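Fructokinase (Xylella fastidiosa Temecula1, PDB 3LJS) probably phosphorylates fructose at the expense of ATP, as a sugar kinase of the PfkB carbohydrate kinase family. Local coordinates at residues E147-F150 and E151-R155; L184-G187 and L188-D192; A214-Q217 and Q218-G222. One frame throughout, in Å; residues are numbered along the deposited sequence.

Contact 1: E147-F150 and E151-R155; sequences EVTF and EGMRR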
loop_
_atom_site.group_PDB
_atom_site.type_symbol
_atom_site.label_atom_id
_atom_site.label_comp_id
_atom_site.label_asym_id
_atom_site.label_seq_id
_atom_site.Cartn_x
_atom_site.Cartn_y
_atom_site.Cartn_z
ATOM N N GLU B 147 -24.291 3.103 -1.659
ATOM C CA GLU B 147 -25.620 2.812 -1.137
ATOM C C GLU B 147 -25.610 2.857 0.387
ATOM O O GLU B 147 -26.575 3.300 1.007
ATOM C CB GLU B 147 -26.104 1.437 -1.617
ATOM C CG GLU B 147 -27.378 0.959 -0.917
ATOM C CD GLU B 147 -28.576 1.879 -1.138
ATOM O OE1 GLU B 147 -29.562 1.753 -0.379
ATOM O OE2 GLU B 147 -28.543 2.715 -2.069
ATOM N N VAL B 148 -24.520 2.390 0.987
ATOM C CA VAL B 148 -24.384 2.411 2.443
ATOM C C VAL B 148 -24.373 3.871 2.924
ATOM O O VAL B 148 -25.004 4.214 3.930
ATOM C CB VAL B 148 -23.075 1.706 2.885
ATOM C CG1 VAL B 148 -22.815 1.955 4.363
ATOM C CG2 VAL B 148 -23.180 0.196 2.618
ATOM N N THR B 149 -23.670 4.733 2.192
ATOM C CA THR B 149 -23.600 6.143 2.559
ATOM C C THR B 149 -24.992 6.786 2.430
ATOM O O THR B 149 -25.427 7.518 3.321
ATOM C CB THR B 149 -22.577 6.917 1.672
ATOM O OG1 THR B 149 -21.295 6.274 1.739
ATOM C CG2 THR B 149 -22.415 8.361 2.159
ATOM N N PHE B 150 -25.701 6.497 1.342
ATOM C CA PHE B 150 -27.030 7.071 1.156
ATOM C C PHE B 150 -27.969 6.614 2.270
ATOM O O PHE B 150 -28.724 7.417 2.816
ATOM C CB PHE B 150 -27.616 6.680 -0.205
ATOM C CG PHE B 150 -26.774 7.102 -1.383
ATOM C CD1 PHE B 150 -26.140 8.343 -1.402
ATOM C CD2 PHE B 150 -26.650 6.272 -2.495
ATOM C CE1 PHE B 150 -25.395 8.755 -2.514
ATOM C CE2 PHE B 150 -25.908 6.673 -3.615
ATOM C CZ PHE B 150 -25.282 7.915 -3.623
ATOM N N GLU B 151 -27.911 5.327 2.613
ATOM C CA GLU B 151 -28.758 4.774 3.664
ATOM C C GLU B 151 -28.445 5.443 4.997
ATOM O O GLU B 151 -29.345 5.713 5.794
ATOM C CB GLU B 151 -28.556 3.257 3.770
ATOM C CG GLU B 151 -29.436 2.552 4.801
ATOM C CD GLU B 151 -30.938 2.804 4.607
ATOM O OE1 GLU B 151 -31.371 3.084 3.468
ATOM O OE2 GLU B 151 -31.691 2.704 5.602
ATOM N N GLY B 152 -27.164 5.703 5.238
ATOM C CA GLY B 152 -26.781 6.372 6.466
ATOM C C GLY B 152 -27.371 7.775 6.509
ATOM O O GLY B 152 -27.851 8.227 7.552
HETATM N N MSE B 153 -27.337 8.471 5.375
HETATM C CA MSE B 153 -27.884 9.820 5.304
HETATM C C MSE B 153 -29.400 9.799 5.498
HETATM O O MSE B 153 -29.954 10.679 6.161
HETATM C CB MSE B 153 -27.544 10.467 3.958
HETATM C CG MSE B 153 -26.053 10.677 3.715
HETATM SE SE MSE B 153 -25.681 11.340 1.913
HETATM C CE MSE B 153 -25.567 13.231 2.279
ATOM N N ARG B 154 -30.072 8.799 4.927
ATOM C CA ARG B 154 -31.523 8.692 5.067
ATOM C C ARG B 154 -31.910 8.321 6.497
ATOM O O ARG B 154 -32.906 8.809 7.037
ATOM C CB ARG B 154 -32.091 7.651 4.089
ATOM C CG ARG B 154 -32.042 8.083 2.624
ATOM C CD ARG B 154 -32.709 7.058 1.699
ATOM N NE ARG B 154 -32.039 5.761 1.734
ATOM C CZ ARG B 154 -31.379 5.228 0.709
ATOM N NH1 ARG B 154 -31.299 5.880 -0.445
ATOM N NH2 ARG B 154 -30.793 4.042 0.841
ATOM N N ARG B 155 -31.115 7.451 7.106
ATOM C CA ARG B 155 -31.367 7.015 8.473
ATOM C C ARG B 155 -31.142 8.199 9.426
ATOM O O ARG B 155 -31.913 8.427 10.357
ATOM C CB ARG B 155 -30.427 5.848 8.812
ATOM C CG ARG B 155 -30.811 5.055 10.045
ATOM C CD ARG B 155 -30.087 3.706 10.079
ATOM N NE ARG B 155 -30.475 2.841 8.963
ATOM C CZ ARG B 155 -30.092 1.571 8.825
ATOM N NH1 ARG B 155 -29.302 1.007 9.733
ATOM N NH2 ARG B 155 -30.506 0.860 7.782
HETATM O O HOH W 1 -30.656 4.237 -2.628
#

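Contact 2: L184-G187 and L188-D192; sequences LWKG and LSLAD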
loop_
_atom_site.group_PDB
_atom_site.type_symbol
_atom_site.label_atom_id
_atom_site.label_comp_id
_atom_site.label_asym_id
_atom_site.label_seq_id
_atom_site.Cartn_x
_atom_site.Cartn_y
_atom_site.Cartn_z
ATOM N N LEU B 184 -23.042 11.666 -6.989
ATOM C CA LEU B 184 -22.799 12.958 -6.374
ATOM C C LEU B 184 -24.111 13.724 -6.228
ATOM O O LEU B 184 -24.395 14.267 -5.163
ATOM C CB LEU B 184 -21.795 13.767 -7.203
ATOM C CG LEU B 184 -20.409 13.118 -7.325
ATOM C CD1 LEU B 184 -19.492 13.993 -8.173
ATOM C CD2 LEU B 184 -19.818 12.914 -5.934
ATOM N N TRP B 185 -24.918 13.763 -7.287
ATOM C CA TRP B 185 -26.198 14.471 -7.218
ATOM C C TRP B 185 -27.138 13.827 -6.205
ATOM O O TRP B 185 -27.883 14.524 -5.521
ATOM C CB TRP B 185 -26.887 14.518 -8.590
ATOM C CG TRP B 185 -26.394 15.622 -9.483
ATOM C CD1 TRP B 185 -25.727 15.484 -10.669
ATOM C CD2 TRP B 185 -26.522 17.032 -9.256
ATOM N NE1 TRP B 185 -25.432 16.721 -11.194
ATOM C CE2 TRP B 185 -25.908 17.687 -10.349
ATOM C CE3 TRP B 185 -27.096 17.804 -8.238
ATOM C CZ2 TRP B 185 -25.852 19.081 -10.451
ATOM C CZ3 TRP B 185 -27.040 19.193 -8.339
ATOM C CH2 TRP B 185 -26.421 19.815 -9.441
ATOM N N LYS B 186 -27.112 12.502 -6.109
ATOM C CA LYS B 186 -27.978 11.823 -5.157
ATOM C C LYS B 186 -27.582 12.188 -3.730
ATOM O O LYS B 186 -28.440 12.467 -2.887
ATOM C CB LYS B 186 -27.913 10.307 -5.335
ATOM C CG LYS B 186 -28.834 9.570 -4.380
ATOM C CD LYS B 186 -29.084 8.141 -4.821
ATOM C CE LYS B 186 -30.097 7.457 -3.911
ATOM N NZ LYS B 186 -30.416 6.079 -4.385
ATOM N N GLY B 187 -26.282 12.180 -3.458
ATOM C CA GLY B 187 -25.819 12.535 -2.130
ATOM C C GLY B 187 -26.233 13.961 -1.816
ATOM O O GLY B 187 -26.713 14.261 -0.717
ATOM N N LEU B 188 -26.059 14.839 -2.801
ATOM C CA LEU B 188 -26.409 16.247 -2.660
ATOM C C LEU B 188 -27.889 16.467 -2.365
ATOM O O LEU B 188 -28.248 17.396 -1.640
ATOM C CB LEU B 188 -26.023 17.011 -3.932
ATOM C CG LEU B 188 -24.518 17.218 -4.130
ATOM C CD1 LEU B 188 -24.229 17.698 -5.555
ATOM C CD2 LEU B 188 -24.024 18.236 -3.106
ATOM N N SER B 189 -28.747 15.619 -2.922
ATOM C CA SER B 189 -30.185 15.755 -2.704
ATOM C C SER B 189 -30.610 15.292 -1.311
ATOM O O SER B 189 -31.702 15.616 -0.853
ATOM C CB SER B 189 -30.962 14.944 -3.744
ATOM O OG SER B 189 -30.820 13.555 -3.495
ATOM N N LEU B 190 -29.745 14.538 -0.643
ATOM C CA LEU B 190 -30.057 14.010 0.683
ATOM C C LEU B 190 -29.472 14.805 1.845
ATOM O O LEU B 190 -29.714 14.475 3.007
ATOM C CB LEU B 190 -29.565 12.565 0.788
ATOM C CG LEU B 190 -30.251 11.535 -0.112
ATOM C CD1 LEU B 190 -29.482 10.216 -0.061
ATOM C CD2 LEU B 190 -31.702 11.341 0.344
ATOM N N ALA B 191 -28.719 15.853 1.539
ATOM C CA ALA B 191 -28.075 16.642 2.583
ATOM C C ALA B 191 -28.745 17.970 2.918
ATOM O O ALA B 191 -29.275 18.642 2.046
ATOM C CB ALA B 191 -26.609 16.888 2.206
ATOM N N ASP B 192 -28.709 18.327 4.199
ATOM C CA ASP B 192 -29.266 19.588 4.687
ATOM C C ASP B 192 -28.213 20.678 4.492
ATOM O O ASP B 192 -28.533 21.822 4.172
ATOM C CB ASP B 192 -29.580 19.487 6.181
ATOM C CG ASP B 192 -30.620 18.433 6.487
ATOM O OD1 ASP B 192 -31.815 18.687 6.234
ATOM O OD2 ASP B 192 -30.240 17.348 6.971
#

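Contact 3: A214-Q217 and Q218-G222; sequences AVIQ and QLWQG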
loop_
_atom_site.group_PDB
_atom_site.type_symbol
_atom_site.label_atom_id
_atom_site.label_comp_id
_atom_site.label_asym_id
_atom_site.label_seq_id
_atom_site.Cartn_x
_atom_site.Cartn_y
_atom_site.Cartn_z
ATOM N N ALA B 214 -27.863 27.373 -11.839
ATOM C CA ALA B 214 -28.675 26.193 -12.106
ATOM C C ALA B 214 -28.357 25.097 -11.088
ATOM O O ALA B 214 -29.247 24.361 -10.657
ATOM C CB ALA B 214 -28.416 25.683 -13.519
ATOM N N VAL B 215 -27.084 24.990 -10.713
ATOM C CA VAL B 215 -26.662 23.986 -9.739
ATOM C C VAL B 215 -27.298 24.281 -8.385
ATOM O O VAL B 215 -27.853 23.394 -7.740
ATOM C CB VAL B 215 -25.127 23.972 -9.569
ATOM C CG1 VAL B 215 -24.741 23.046 -8.418
ATOM C CG2 VAL B 215 -24.462 23.507 -10.859
ATOM N N ILE B 216 -27.216 25.535 -7.962
ATOM C CA ILE B 216 -27.779 25.945 -6.683
ATOM C C ILE B 216 -29.289 25.720 -6.653
ATOM O O ILE B 216 -29.827 25.235 -5.658
ATOM C CB ILE B 216 -27.448 27.423 -6.389
ATOM C CG1 ILE B 216 -25.930 27.575 -6.237
ATOM C CG2 ILE B 216 -28.163 27.882 -5.126
ATOM C CD1 ILE B 216 -25.454 29.001 -6.044
ATOM N N GLN B 217 -29.972 26.056 -7.745
ATOM C CA GLN B 217 -31.416 25.848 -7.809
ATOM C C GLN B 217 -31.735 24.362 -7.711
ATOM O O GLN B 217 -32.735 23.970 -7.113
ATOM C CB GLN B 217 -31.988 26.423 -9.107
ATOM C CG GLN B 217 -31.941 27.937 -9.173
ATOM C CD GLN B 217 -32.531 28.582 -7.932
ATOM O OE1 GLN B 217 -33.645 28.252 -7.515
ATOM N NE2 GLN B 217 -31.790 29.508 -7.334
ATOM N N GLN B 218 -30.876 23.532 -8.292
ATOM C CA GLN B 218 -31.069 22.084 -8.250
ATOM C C GLN B 218 -30.970 21.589 -6.802
ATOM O O GLN B 218 -31.735 20.722 -6.372
ATOM C CB GLN B 218 -30.003 21.388 -9.102
ATOM C CG GLN B 218 -30.221 19.895 -9.261
ATOM C CD GLN B 218 -31.382 19.583 -10.180
ATOM O OE1 GLN B 218 -31.316 19.830 -11.389
ATOM N NE2 GLN B 218 -32.460 19.048 -9.614
ATOM N N LEU B 219 -30.019 22.143 -6.056
ATOM C CA LEU B 219 -29.837 21.756 -4.660
ATOM C C LEU B 219 -31.086 22.062 -3.838
ATOM O O LEU B 219 -31.483 21.269 -2.984
ATOM C CB LEU B 219 -28.638 22.490 -4.054
ATOM C CG LEU B 219 -27.270 22.150 -4.646
ATOM C CD1 LEU B 219 -26.183 22.907 -3.894
ATOM C CD2 LEU B 219 -27.033 20.652 -4.546
ATOM N N TRP B 220 -31.702 23.211 -4.103
ATOM C CA TRP B 220 -32.902 23.619 -3.378
ATOM C C TRP B 220 -34.086 22.683 -3.655
ATOM O O TRP B 220 -35.086 22.712 -2.934
ATOM C CB TRP B 220 -33.279 25.055 -3.752
ATOM C CG TRP B 220 -32.249 26.113 -3.408
ATOM C CD1 TRP B 220 -32.143 27.348 -3.977
ATOM C CD2 TRP B 220 -31.231 26.054 -2.391
ATOM N NE1 TRP B 220 -31.130 28.062 -3.384
ATOM C CE2 TRP B 220 -30.551 27.295 -2.410
ATOM C CE3 TRP B 220 -30.827 25.079 -1.468
ATOM C CZ2 TRP B 220 -29.491 27.588 -1.539
ATOM C CZ3 TRP B 220 -29.767 25.372 -0.601
ATOM C CH2 TRP B 220 -29.114 26.616 -0.647
ATOM N N GLN B 221 -33.968 21.857 -4.696
ATOM C CA GLN B 221 -35.025 20.904 -5.044
ATOM C C GLN B 221 -34.996 19.729 -4.073
ATOM O O GLN B 221 -35.967 18.978 -3.963
ATOM C CB GLN B 221 -34.835 20.373 -6.469
ATOM C CG GLN B 221 -34.922 21.436 -7.544
ATOM C CD GLN B 221 -36.249 22.167 -7.517
ATOM O OE1 GLN B 221 -37.304 21.577 -7.761
ATOM N NE2 GLN B 221 -36.205 23.457 -7.208
ATOM N N GLY B 222 -33.871 19.569 -3.382
ATOM C CA GLY B 222 -33.741 18.485 -2.426
ATOM C C GLY B 222 -33.892 18.941 -0.985
ATOM O O GLY B 222 -34.742 19.778 -0.671
HETATM O O HOH W 2 -34.740 25.528 -6.997
#

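Contact 1: E147-F150 and E151-R155
Glu147 and Arg154 meet across two turns of helix 143-158 in a salt bridge, with Arg154 NH2 2.9 Å from Glu147 OE1. The oxygen lies in the guanidinium plane, but the nitrogen stands above the carboxylate plane, 40° out of it. Arg154 also grips Glu151 side-on. Its NH2 lies 2.9 Å from Glu151 OE1, on the anti lone pair, and NE makes a longer bond to the same oxygen. Glu151 OE2 takes Arg155 NH2 at 3.1 Å, so four residues share one salt-bridge network. The bend of Arg154 at chi3 (-62°) turns its guanidinium back along the helix toward the two acids. Phe150 CB sits over one face of this guanidinium, 3.8 Å from Arg154 NH1. A water bridges Glu147 and Arg154 a second time: it donates to Glu147 OE2 and accepts from Arg154 NH1.

The backbone makes bonds of the i to i+4 kind, from Glu151 N to Glu147 O through Arg154 N to Phe150 O. Thr149 OG1 is bonded to Ser139 O, before the helix, and to Ile145 O one turn earlier. The helix is the crossover of a right-handed beta-alpha-beta unit between strands 130-136 and 162-166, as expected in the Rossmann-like core of the ribokinase fold.

On the inner side, the selenium of Met153, a selenomethionine, lies at the Phe150 ring edge, 4.5 Å from Phe150 CD1. Met153 also packs on Val163 and Phe165 of strand 162-166.

Contact 2: L184-G187 and L188-D192
Ser189 OG takes the position between its own backbone N and carbonyl carbon (chi1 71°), and this brings it back to Lys186 O. Leu188 holds CG anti to its carbonyl carbon (chi1 -72°), which lays the side chain back along the helix toward Trp185 and the carbonyl of Leu184. Leu188 CD1 then comes to 3.9 Å from Trp185 CE3, with the two side chains crossing at a slant.

The hydroxyl bond is short, 2.7 Å from Ser189 OG to Lys186 O. The donor sits off to one side of the carbonyl, at a C=O...O angle of 124°. Ser189 is thus tied to the preceding turn by side chain and backbone together. The same Lys186 O receives two weak bonds, from Ser189 N and Leu190 N.

Leu188 N bonds to Leu184 O and Ser189 N to Trp185 O, both in the i to i+4 pattern. Leu190 N then makes its stronger bond to Gly187 O at 3.0 Å, an i to i+3 step, and approaches from above that carbonyl plane. The bonding thus changes from four-residue to three-residue steps here, and the chain goes on to strand 193-197. Leu190 CG rests 3.4 Å from Lys186 O.

Helix 181-189 links strand 162-166 to strand 193-197 in a beta-alpha-beta unit of the large sheet. Leu188 and Ala191 face Phe165 of the first strand. Trp185 and Leu188 pack on helix 212-220, and Trp185 NE1 is hydrogen-bonded to Thr207 OG1. Lys186 and Leu190 lie against Phe150 of helix 143-158.

Contact 3: A214-Q217 and Q218-G222
Trp220 turns back over the preceding turn of helix 212-220 and lies beside Ile216. Its CB is 3.6 Å from Gln217 O. CG stands anti to the Trp220 carbonyl carbon (chi1 -62°), and this directs the indole along the helix toward its earlier turn. Trp220 CG is 3.4 Å from Ile216 O, which lies over one ring face, toward the rim. CD2 also lies near this oxygen. Further out, CD1 passes the amide of Gln217, with Gln217 OE1 3.9 Å away near the ring plane. The amide and ring planes are almost perpendicular, 81° apart. Trp220 NE1 comes to 3.4 Å from Ile216 CG2, and this methyl packs along CE2 and CZ2 as well.

Ile216 O has a second role, accepting the backbone bond from Trp220 N at 3.2 Å. The next backbone bond, Gln221 N to Gln217 O, is weak. Gln221 N also bonds to Gln218 O, a step of three residues. A water bridges the two exposed glutamines. It donates to Gln217 O and to Gln217 OE1 and accepts from Gln221 NE2.

The helix packs beside the large sheet of the ribokinase-type fold. The Leu219 side chain is about 9 Å from that of Lys195, an ATP-binding residue. Val215 meets Leu201, Leu204 and Ala205 of helix 198-207. Val215, Gln218 and Leu219 close on Trp185 of helix 181-189. Ile216 and Leu219 rest on Leu227 of strand 226-230, while Trp220 touches Arg241 in a loop.

How the contacts relate
The three contacts lie on three helices in sequence order. Contact 2 is the middle one and touches both others. Contacts 1 and 3 do not touch. Contact 1 is buried, yet carries a network of charges on its outer side. Contacts 2 and 3 are partly buried, and contact 3 lies farthest from the chain centre. Contact 2 combines backbone bonds, one serine hydroxyl bond and apolar packing. Contact 3 pairs an indole with an isoleucine methyl, and its exposed glutamines have a water bridge but no salt bridge. The helices of contacts 1 and 2 both pack on strand 162-166, whereas that of contact 3 packs on strand 226-230.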